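Local coordinates for TLR1789 protein (Thermosynechococcus elongatus, PDB 2X8X), which probably serves as an Omp85-family outer-membrane protein in protein insertion or transport, this chain being its N-terminal region of three POTRA domains, at residues A[20-25]-A[48-53]; A[97-102]-A[117-122]; A[182-187]-A[224-229]. All coordinates share one frame; numbering follows the deposited sequence.

Contact 1: A[20-25]-A[48-53]; sequences EQLVYQ and FATGFF
Thr50 OG1 is hydrogen-bonded to the carbonyl oxygen of Ile47 in the helix just before it, while the methyl of Thr50 packs against Leu22. At chi1 60° the hydroxyl lies between the backbone N and the carbonyl carbon, and CG2 and CB both come up to Leu22 CD2, CG2 at 3.9 Å. That same Leu22 methyl makes the closest approach between the segments. With CG anti to the backbone N (chi1 179°), CD2 extends to 3.5 Å from Phe52 CD2 and is almost as near to CE2 of that ring. The leucine side chain and the phenylalanine run at about a right angle, and the methyl meets the ring obliquely. The core order of a POTRA domain is beta-alpha-alpha-beta-beta; in this first one a short strand, 34-35, lies between the two helices, and the contact ties the first helix, 17-26, to the passage from the second helix into strand 53-63. A type I turn from Phe48 to Gly51, with Gly51 N bonded to Phe48 O at 3.1 Å, begins that passage, and the positive phi of Gly51 (93°) takes the chain out of helical geometry. Deeper in, Val23 CG2 stands 3.7 Å from Phe53 CZ, while CB of Phe52 lies 3.8 Å above one face of the Phe53 ring, toward its rim. Val23 and Phe53 also touch Ile47. Two carbonyls of the loop serve the next domain: Thr50 O takes a hydrogen bond from Asn108 ND2 and Ala49 O one from Arg110 NH2.

Contact 2: A[97-102]-A[117-122]; sequences EIFAPQ and EKINTF
Ile98 gives up more surface to this contact than any other residue, and its two branches go to different partners on helix 109-125. CG2, anti to the backbone N, meets the aliphatic part of Lys118, coming within 3.6 Å of Lys118 CE and 3.8 Å of Lys118 CB. The longer arm carries CD1 to 3.8 Å from Ile119 CG1. One isoleucine thus fits against two consecutive residues of the facing helix.

Lys118 bends round the CG2 methyl. It runs past Ile98 in the opposite direction, and the turn at chi3 (-75°) brings CE back against CG2 after CD has passed a little farther off. What the lysine gives to this interface is therefore hydrocarbon: its methylenes roof Ile98 on the exposed side of the helix pair.

Ile119 works on the inner side. Its CB does not point directly at the other helix, but its outer arm comes closer, and CD1 reaches 3.8 Å from Phe99 CE1. The methyl arrives at the edge of the ring, in its plane, and the two side chains cross at about a right angle. The phenyl group also has its chain neighbour Ile98 over one face, CG2 lying 3.7 Å above the ring and offset toward the rim. The contact is wholly apolar, and the nearest approach of the backbones is 7.1 Å, between Ile98 CA and Lys118 CA.

In this ShlB-type POTRA domain the two helices lie on one mixed sheet. Phe99 and Ile119 both descend onto Leu147 of strand 144-150, Ile119 also touches Val133 of strand 132-139, and Phe99 leans on Leu112, farther back along helix 109-125.

Contact 3: A[182-187]-A[224-229]; sequences MDTQPG and VNLILN
Apolar contacts join Met182 and Thr184 to the inward-facing leucines of strand 224-232. Met182 meets both Leu226 and Leu228 tip to tip. Its chain bends at chi3 (64°), which divides the end of the side chain between two neighbours: SD lies 3.8 Å from Leu228 CD1, and CE is 4.2 Å from Leu226 CD2. Thr184 adds its methyl from another direction, CG2 standing 4.1 Å from Leu226 CD2 and crossing that leucine at about a right angle. The CD2 methyl of Leu226 is thus shared by a methionine and a threonine two residues apart. The leucines, themselves two apart, project from the same face of the strand, and both also touch Val213 of the antiparallel strand 208-217.

Polar bonds hold the loop to itself, to helix 192-205 and, through Gly187, to Val154 of strand 154-161. Gln185, directed away from the strand, folds its amide back so that NE2 donates to Met182 O at 2.7 Å. The N-H points nearly straight at the oxygen (162°), which lies close to the amide plane, although the donor is tilted 31° from the carbonyl plane. Asp198 of helix 192-205 receives the hydroxyl of Thr184 through OD2 and the backbone N of Asp183 through OD1, anchoring the loop that links the two helices of this third POTRA domain.

The threonine therefore has a divided role, methyl to the sheet and hydroxyl to the helix. Across the contact the chemistry is apolar and probably depends on burial and shape rather than on directional bonds, which are made elsewhere.

In the fold
The three contacts follow one another along the chain, one in each POTRA domain, and none touches another. Their centres are about 23 Å apart from contact 1 to contact 2 and about 29 Å from contact 2 to contact 3, while contacts 1 and 3 lie about 49 Å apart on opposite sides of the chain's centre, as expected of an elongated tandem array. Each samples a different part of the same fold: first helix against the loop after the second, helix against helix, and interhelix loop against the last strand. Contacts 1 and 2 come closest, about 9 Å between nearest atoms, compared with about 14 Å between contacts 2 and 3.

Contact 1: A[20-25]-A[48-53]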
loop_
_atom_site.group_PDB
_atom_site.type_symbol
_atom_site.label_atom_id
_atom_site.label_comp_id
_atom_site.label_asym_id
_atom_site.label_seq_id
_atom_site.Cartn_x
_atom_site.Cartn_y
_atom_site.Cartn_z
ATOM N N GLU A 20 10.266 -19.488 -17.440
ATOM C CA GLU A 20 11.283 -20.500 -17.244
ATOM C C GLU A 20 12.628 -20.038 -17.795
ATOM O O GLU A 20 13.673 -20.332 -17.225
ATOM C CB GLU A 20 10.846 -21.829 -17.898
ATOM C CG GLU A 20 11.824 -22.953 -17.605
ATOM C CD GLU A 20 11.486 -24.221 -18.327
ATOM O OE1 GLU A 20 10.308 -24.386 -18.747
ATOM O OE2 GLU A 20 12.408 -25.054 -18.465
ATOM N N GLN A 21 12.613 -19.285 -18.885
ATOM C CA GLN A 21 13.859 -18.662 -19.369
ATOM C C GLN A 21 14.399 -17.661 -18.316
ATOM O O GLN A 21 15.598 -17.613 -18.035
ATOM C CB GLN A 21 13.655 -18.001 -20.727
ATOM C CG GLN A 21 13.604 -19.023 -21.939
ATOM C CD GLN A 21 12.177 -19.185 -22.515
ATOM O OE1 GLN A 21 11.207 -18.652 -21.954
ATOM N NE2 GLN A 21 12.052 -19.894 -23.645
ATOM N N LEU A 22 13.489 -16.916 -17.683
ATOM C CA LEU A 22 13.875 -15.987 -16.604
ATOM C C LEU A 22 14.623 -16.633 -15.444
ATOM O O LEU A 22 15.608 -16.061 -14.997
ATOM C CB LEU A 22 12.654 -15.227 -16.077
ATOM C CG LEU A 22 12.947 -14.253 -14.941
ATOM C CD1 LEU A 22 13.648 -12.939 -15.468
ATOM C CD2 LEU A 22 11.635 -13.995 -14.201
ATOM N N VAL A 23 14.127 -17.780 -14.959
ATOM C CA VAL A 23 14.768 -18.570 -13.928
ATOM C C VAL A 23 16.188 -18.946 -14.353
ATOM O O VAL A 23 17.148 -18.768 -13.577
ATOM C CB VAL A 23 13.939 -19.856 -13.583
ATOM C CG1 VAL A 23 14.658 -20.756 -12.537
ATOM C CG2 VAL A 23 12.555 -19.471 -13.059
ATOM N N TYR A 24 16.341 -19.450 -15.577
ATOM C CA TYR A 24 17.694 -19.788 -16.043
ATOM C C TYR A 24 18.603 -18.584 -16.109
ATOM O O TYR A 24 19.773 -18.702 -15.845
ATOM C CB TYR A 24 17.671 -20.437 -17.412
ATOM C CG TYR A 24 17.347 -21.898 -17.346
ATOM C CD1 TYR A 24 18.201 -22.792 -16.677
ATOM C CD2 TYR A 24 16.197 -22.402 -17.951
ATOM C CE1 TYR A 24 17.887 -24.151 -16.604
ATOM C CE2 TYR A 24 15.893 -23.763 -17.907
ATOM C CZ TYR A 24 16.735 -24.613 -17.222
ATOM O OH TYR A 24 16.418 -25.945 -17.146
ATOM N N GLN A 25 18.063 -17.438 -16.501
ATOM C CA GLN A 25 18.784 -16.178 -16.655
ATOM C C GLN A 25 19.320 -15.719 -15.290
ATOM O O GLN A 25 20.389 -15.205 -15.218
ATOM C CB GLN A 25 17.760 -15.189 -17.219
ATOM C CG GLN A 25 18.149 -13.783 -17.699
ATOM C CD GLN A 25 17.072 -13.185 -18.696
ATOM O OE1 GLN A 25 15.857 -13.388 -18.525
ATOM N NE2 GLN A 25 17.536 -12.446 -19.728
ATOM N N PHE A 48 13.560 -15.722 -6.214
ATOM C CA PHE A 48 12.483 -15.091 -5.458
ATOM C C PHE A 48 12.454 -13.568 -5.684
ATOM O O PHE A 48 11.349 -12.995 -5.797
ATOM C CB PHE A 48 12.579 -15.458 -3.981
ATOM C CG PHE A 48 11.310 -15.239 -3.241
ATOM C CD1 PHE A 48 10.330 -16.232 -3.206
ATOM C CD2 PHE A 48 11.104 -14.061 -2.557
ATOM C CE1 PHE A 48 9.122 -16.006 -2.500
ATOM C CE2 PHE A 48 9.880 -13.773 -1.906
ATOM C CZ PHE A 48 8.898 -14.808 -1.847
ATOM N N ALA A 49 13.640 -12.911 -5.759
ATOM C CA ALA A 49 13.701 -11.467 -5.942
ATOM C C ALA A 49 13.088 -11.006 -7.258
ATOM O O ALA A 49 12.884 -9.803 -7.419
ATOM C CB ALA A 49 15.112 -10.936 -5.888
ATOM N N THR A 50 12.773 -11.908 -8.173
ATOM C CA THR A 50 12.187 -11.453 -9.464
ATOM C C THR A 50 10.735 -10.986 -9.224
ATOM O O THR A 50 10.220 -10.212 -10.000
ATOM C CB THR A 50 12.145 -12.539 -10.513
ATOM O OG1 THR A 50 11.335 -13.628 -10.017
ATOM C CG2 THR A 50 13.628 -12.986 -10.962
ATOM N N GLY A 51 10.101 -11.499 -8.157
ATOM C CA GLY A 51 8.752 -11.056 -7.795
ATOM C C GLY A 51 7.627 -11.896 -8.366
ATOM O O GLY A 51 6.479 -11.634 -8.034
ATOM N N PHE A 52 7.956 -12.905 -9.175
ATOM C CA PHE A 52 6.917 -13.770 -9.780
ATOM C C PHE A 52 6.534 -15.017 -8.981
ATOM O O PHE A 52 5.629 -15.765 -9.394
ATOM C CB PHE A 52 7.362 -14.275 -11.180
ATOM C CG PHE A 52 7.497 -13.208 -12.221
ATOM C CD1 PHE A 52 6.364 -12.669 -12.839
ATOM C CD2 PHE A 52 8.772 -12.746 -12.602
ATOM C CE1 PHE A 52 6.475 -11.672 -13.801
ATOM C CE2 PHE A 52 8.920 -11.741 -13.584
ATOM C CZ PHE A 52 7.766 -11.219 -14.204
ATOM N N PHE A 53 7.212 -15.304 -7.869
ATOM C CA PHE A 53 7.076 -16.651 -7.274
ATOM C C PHE A 53 6.647 -16.627 -5.840
ATOM O O PHE A 53 7.214 -15.882 -5.040
ATOM C CB PHE A 53 8.396 -17.455 -7.433
ATOM C CG PHE A 53 8.858 -17.531 -8.859
ATOM C CD1 PHE A 53 8.290 -18.442 -9.742
ATOM C CD2 PHE A 53 9.838 -16.678 -9.329
ATOM C CE1 PHE A 53 8.690 -18.488 -11.086
ATOM C CE2 PHE A 53 10.241 -16.728 -10.658
ATOM C CZ PHE A 53 9.704 -17.632 -11.533
#

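Contact 2: A[97-102]-A[117-122]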
loop_
_atom_site.group_PDB
_atom_site.type_symbol
_atom_site.label_atom_id
_atom_site.label_comp_id
_atom_site.label_asym_id
_atom_site.label_seq_id
_atom_site.Cartn_x
_atom_site.Cartn_y
_atom_site.Cartn_z
ATOM N N GLU A 97 -8.452 0.632 -14.004
ATOM C CA GLU A 97 -7.547 1.331 -14.926
ATOM C C GLU A 97 -6.049 1.282 -14.496
ATOM O O GLU A 97 -5.161 1.006 -15.306
ATOM C CB GLU A 97 -8.089 2.740 -15.088
ATOM C CG GLU A 97 -7.165 3.797 -15.634
ATOM C CD GLU A 97 -7.800 5.202 -15.483
ATOM O OE1 GLU A 97 -9.028 5.289 -15.128
ATOM O OE2 GLU A 97 -7.076 6.205 -15.724
ATOM N N ILE A 98 -5.737 1.562 -13.233
ATOM C CA ILE A 98 -4.331 1.418 -12.746
ATOM C C ILE A 98 -3.701 0.040 -13.022
ATOM O O ILE A 98 -2.574 -0.062 -13.529
ATOM C CB ILE A 98 -4.227 1.797 -11.208
ATOM C CG1 ILE A 98 -4.463 3.284 -11.052
ATOM C CG2 ILE A 98 -2.874 1.313 -10.544
ATOM C CD1 ILE A 98 -4.852 3.647 -9.594
ATOM N N PHE A 99 -4.475 -1.009 -12.803
ATOM C CA PHE A 99 -3.969 -2.338 -12.876
ATOM C C PHE A 99 -4.219 -3.023 -14.235
ATOM O O PHE A 99 -3.605 -4.051 -14.458
ATOM C CB PHE A 99 -4.435 -3.224 -11.664
ATOM C CG PHE A 99 -3.865 -2.790 -10.337
ATOM C CD1 PHE A 99 -4.588 -1.929 -9.512
ATOM C CD2 PHE A 99 -2.611 -3.208 -9.893
ATOM C CE1 PHE A 99 -4.069 -1.496 -8.281
ATOM C CE2 PHE A 99 -2.130 -2.799 -8.672
ATOM C CZ PHE A 99 -2.857 -1.934 -7.853
ATOM N N ALA A 100 -5.040 -2.455 -15.139
ATOM C CA ALA A 100 -5.254 -3.042 -16.515
ATOM C C ALA A 100 -4.001 -3.609 -17.209
ATOM O O ALA A 100 -4.101 -4.710 -17.797
ATOM C CB ALA A 100 -6.038 -2.045 -17.491
ATOM N N PRO A 101 -2.818 -2.901 -17.145
ATOM C CA PRO A 101 -1.687 -3.462 -17.914
ATOM C C PRO A 101 -1.168 -4.828 -17.405
ATOM O O PRO A 101 -0.468 -5.565 -18.140
ATOM C CB PRO A 101 -0.596 -2.400 -17.780
ATOM C CG PRO A 101 -1.413 -1.009 -17.662
ATOM C CD PRO A 101 -2.560 -1.494 -16.708
ATOM N N GLN A 102 -1.511 -5.149 -16.163
ATOM C CA GLN A 102 -1.034 -6.366 -15.493
ATOM C C GLN A 102 -1.969 -7.579 -15.634
ATOM O O GLN A 102 -1.575 -8.733 -15.295
ATOM C CB GLN A 102 -0.824 -6.085 -13.987
ATOM C CG GLN A 102 0.269 -5.063 -13.746
ATOM C CD GLN A 102 0.442 -4.716 -12.263
ATOM O OE1 GLN A 102 0.440 -3.524 -11.902
ATOM N NE2 GLN A 102 0.573 -5.711 -11.417
ATOM N N GLU A 117 1.589 2.023 -5.358
ATOM C CA GLU A 117 2.144 3.391 -5.328
ATOM C C GLU A 117 1.352 4.389 -6.194
ATOM O O GLU A 117 1.239 5.558 -5.835
ATOM C CB GLU A 117 3.622 3.470 -5.710
ATOM C CG GLU A 117 4.563 2.836 -4.684
ATOM C CD GLU A 117 4.105 3.048 -3.171
ATOM O OE1 GLU A 117 3.828 4.214 -2.716
ATOM O OE2 GLU A 117 4.047 2.026 -2.412
ATOM N N LYS A 118 0.799 3.930 -7.310
ATOM C CA LYS A 118 -0.108 4.780 -8.101
ATOM C C LYS A 118 -1.355 5.145 -7.332
ATOM O O LYS A 118 -1.910 6.255 -7.473
ATOM C CB LYS A 118 -0.491 4.048 -9.395
ATOM C CG LYS A 118 0.640 4.288 -10.468
ATOM C CD LYS A 118 0.255 3.578 -11.774
ATOM C CE LYS A 118 0.474 2.025 -11.581
ATOM N NZ LYS A 118 1.691 1.270 -12.127
ATOM N N ILE A 119 -1.858 4.212 -6.541
ATOM C CA ILE A 119 -3.069 4.564 -5.741
ATOM C C ILE A 119 -2.713 5.664 -4.690
ATOM O O ILE A 119 -3.448 6.643 -4.505
ATOM C CB ILE A 119 -3.641 3.309 -5.073
ATOM C CG1 ILE A 119 -4.336 2.405 -6.081
ATOM C CG2 ILE A 119 -4.579 3.714 -3.917
ATOM C CD1 ILE A 119 -4.627 0.971 -5.411
ATOM N N ASN A 120 -1.608 5.488 -3.992
ATOM C CA ASN A 120 -1.200 6.437 -2.908
ATOM C C ASN A 120 -0.888 7.772 -3.520
ATOM O O ASN A 120 -1.143 8.807 -2.907
ATOM C CB ASN A 120 0.022 5.913 -2.155
ATOM C CG ASN A 120 -0.280 4.621 -1.372
ATOM O OD1 ASN A 120 -1.453 4.326 -1.078
ATOM N ND2 ASN A 120 0.768 3.858 -1.015
ATOM N N THR A 121 -0.373 7.768 -4.765
ATOM C CA THR A 121 -0.149 9.018 -5.484
ATOM C C THR A 121 -1.474 9.655 -5.891
ATOM O O THR A 121 -1.621 10.861 -5.792
ATOM C CB THR A 121 0.766 8.829 -6.745
ATOM O OG1 THR A 121 2.016 8.304 -6.312
ATOM C CG2 THR A 121 1.003 10.135 -7.445
ATOM N N PHE A 122 -2.447 8.876 -6.336
ATOM C CA PHE A 122 -3.767 9.442 -6.574
ATOM C C PHE A 122 -4.304 10.173 -5.318
ATOM O O PHE A 122 -4.701 11.345 -5.409
ATOM C CB PHE A 122 -4.756 8.413 -7.078
ATOM C CG PHE A 122 -6.204 8.863 -6.982
ATOM C CD1 PHE A 122 -6.791 9.595 -8.038
ATOM C CD2 PHE A 122 -6.967 8.573 -5.835
ATOM C CE1 PHE A 122 -8.149 10.027 -7.965
ATOM C CE2 PHE A 122 -8.315 8.999 -5.717
ATOM C CZ PHE A 122 -8.918 9.732 -6.788
#

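Contact 3: A[182-187]-A[224-229]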
loop_
_atom_site.group_PDB
_atom_site.type_symbol
_atom_site.label_atom_id
_atom_site.label_comp_id
_atom_site.label_asym_id
_atom_site.label_seq_id
_atom_site.Cartn_x
_atom_site.Cartn_y
_atom_site.Cartn_z
ATOM N N MET A 182 -17.781 25.564 6.875
ATOM C CA MET A 182 -16.908 24.426 6.642
ATOM C C MET A 182 -17.513 23.394 5.701
ATOM O O MET A 182 -18.610 22.881 5.945
ATOM C CB MET A 182 -16.550 23.760 7.979
ATOM C CG MET A 182 -15.697 24.689 8.847
ATOM S SD MET A 182 -15.169 23.756 10.282
ATOM C CE MET A 182 -14.111 22.449 9.551
ATOM N N ASP A 183 -16.774 23.080 4.650
ATOM C CA ASP A 183 -17.048 21.874 3.822
ATOM C C ASP A 183 -16.548 20.560 4.434
ATOM O O ASP A 183 -17.058 19.476 4.093
ATOM C CB ASP A 183 -16.387 21.987 2.450
ATOM C CG ASP A 183 -17.008 23.049 1.568
ATOM O OD1 ASP A 183 -18.234 23.358 1.711
ATOM O OD2 ASP A 183 -16.251 23.544 0.692
ATOM N N THR A 184 -15.495 20.627 5.241
ATOM C CA THR A 184 -15.070 19.448 6.014
ATOM C C THR A 184 -16.132 19.145 7.083
ATOM O O THR A 184 -16.307 19.943 8.002
ATOM C CB THR A 184 -13.719 19.723 6.689
ATOM O OG1 THR A 184 -12.779 20.134 5.689
ATOM C CG2 THR A 184 -13.156 18.459 7.383
ATOM N N GLN A 185 -16.879 18.032 6.928
ATOM C CA GLN A 185 -18.036 17.674 7.804
ATOM C C GLN A 185 -17.942 16.159 8.072
ATOM O O GLN A 185 -17.261 15.479 7.352
ATOM C CB GLN A 185 -19.398 18.024 7.149
ATOM C CG GLN A 185 -19.562 19.526 6.880
ATOM C CD GLN A 185 -19.865 20.361 8.136
ATOM O OE1 GLN A 185 -20.196 19.813 9.175
ATOM N NE2 GLN A 185 -19.783 21.698 8.020
ATOM N N PRO A 186 -18.575 15.644 9.135
ATOM C CA PRO A 186 -18.567 14.172 9.261
ATOM C C PRO A 186 -19.004 13.434 7.985
ATOM O O PRO A 186 -19.892 13.922 7.262
ATOM C CB PRO A 186 -19.503 13.888 10.430
ATOM C CG PRO A 186 -19.360 15.093 11.289
ATOM C CD PRO A 186 -19.103 16.310 10.345
ATOM N N GLY A 187 -18.308 12.317 7.686
ATOM C CA GLY A 187 -18.502 11.559 6.457
ATOM C C GLY A 187 -17.705 11.946 5.220
ATOM O O GLY A 187 -17.713 11.192 4.257
ATOM N N VAL A 224 -10.826 9.532 11.180
ATOM C CA VAL A 224 -10.327 10.614 12.076
ATOM C C VAL A 224 -11.384 11.453 12.728
ATOM O O VAL A 224 -12.482 11.670 12.171
ATOM C CB VAL A 224 -9.322 11.616 11.374
ATOM C CG1 VAL A 224 -7.969 10.972 11.268
ATOM C CG2 VAL A 224 -9.858 11.981 10.071
ATOM N N ASN A 225 -11.012 11.917 13.912
ATOM C CA ASN A 225 -11.698 12.961 14.642
ATOM C C ASN A 225 -10.944 14.290 14.345
ATOM O O ASN A 225 -9.759 14.467 14.714
ATOM C CB ASN A 225 -11.797 12.569 16.154
ATOM C CG ASN A 225 -12.533 13.658 17.055
ATOM O OD1 ASN A 225 -13.180 14.608 16.540
ATOM N ND2 ASN A 225 -12.411 13.508 18.416
ATOM N N LEU A 226 -11.589 15.195 13.607
ATOM C CA LEU A 226 -10.933 16.479 13.291
ATOM C C LEU A 226 -11.147 17.488 14.461
ATOM O O LEU A 226 -12.314 17.844 14.789
ATOM C CB LEU A 226 -11.407 17.101 11.968
ATOM C CG LEU A 226 -10.730 18.464 11.759
ATOM C CD1 LEU A 226 -9.508 18.195 10.977
ATOM C CD2 LEU A 226 -11.543 19.498 11.035
ATOM N N ILE A 227 -10.051 17.968 15.041
ATOM C CA ILE A 227 -10.163 18.845 16.224
ATOM C C ILE A 227 -9.811 20.225 15.727
ATOM O O ILE A 227 -8.777 20.383 15.053
ATOM C CB ILE A 227 -9.127 18.516 17.333
ATOM C CG1 ILE A 227 -9.026 17.007 17.668
ATOM C CG2 ILE A 227 -9.359 19.374 18.568
ATOM C CD1 ILE A 227 -10.270 16.350 18.077
ATOM N N LEU A 228 -10.666 21.203 16.022
ATOM C CA LEU A 228 -10.329 22.617 15.819
ATOM C C LEU A 228 -10.062 23.224 17.203
ATOM O O LEU A 228 -10.947 23.247 18.047
ATOM C CB LEU A 228 -11.477 23.347 15.142
ATOM C CG LEU A 228 -11.919 23.023 13.713
ATOM C CD1 LEU A 228 -12.831 24.148 13.206
ATOM C CD2 LEU A 228 -10.677 22.806 12.810
ATOM N N ASN A 229 -8.834 23.715 17.444
ATOM C CA ASN A 229 -8.462 24.313 18.692
ATOM C C ASN A 229 -8.565 25.800 18.418
ATOM O O ASN A 229 -7.795 26.350 17.578
ATOM C CB ASN A 229 -7.023 23.937 19.033
ATOM C CG ASN A 229 -6.901 22.469 19.482
ATOM O OD1 ASN A 229 -7.528 22.095 20.421
ATOM N ND2 ASN A 229 -6.172 21.645 18.736
#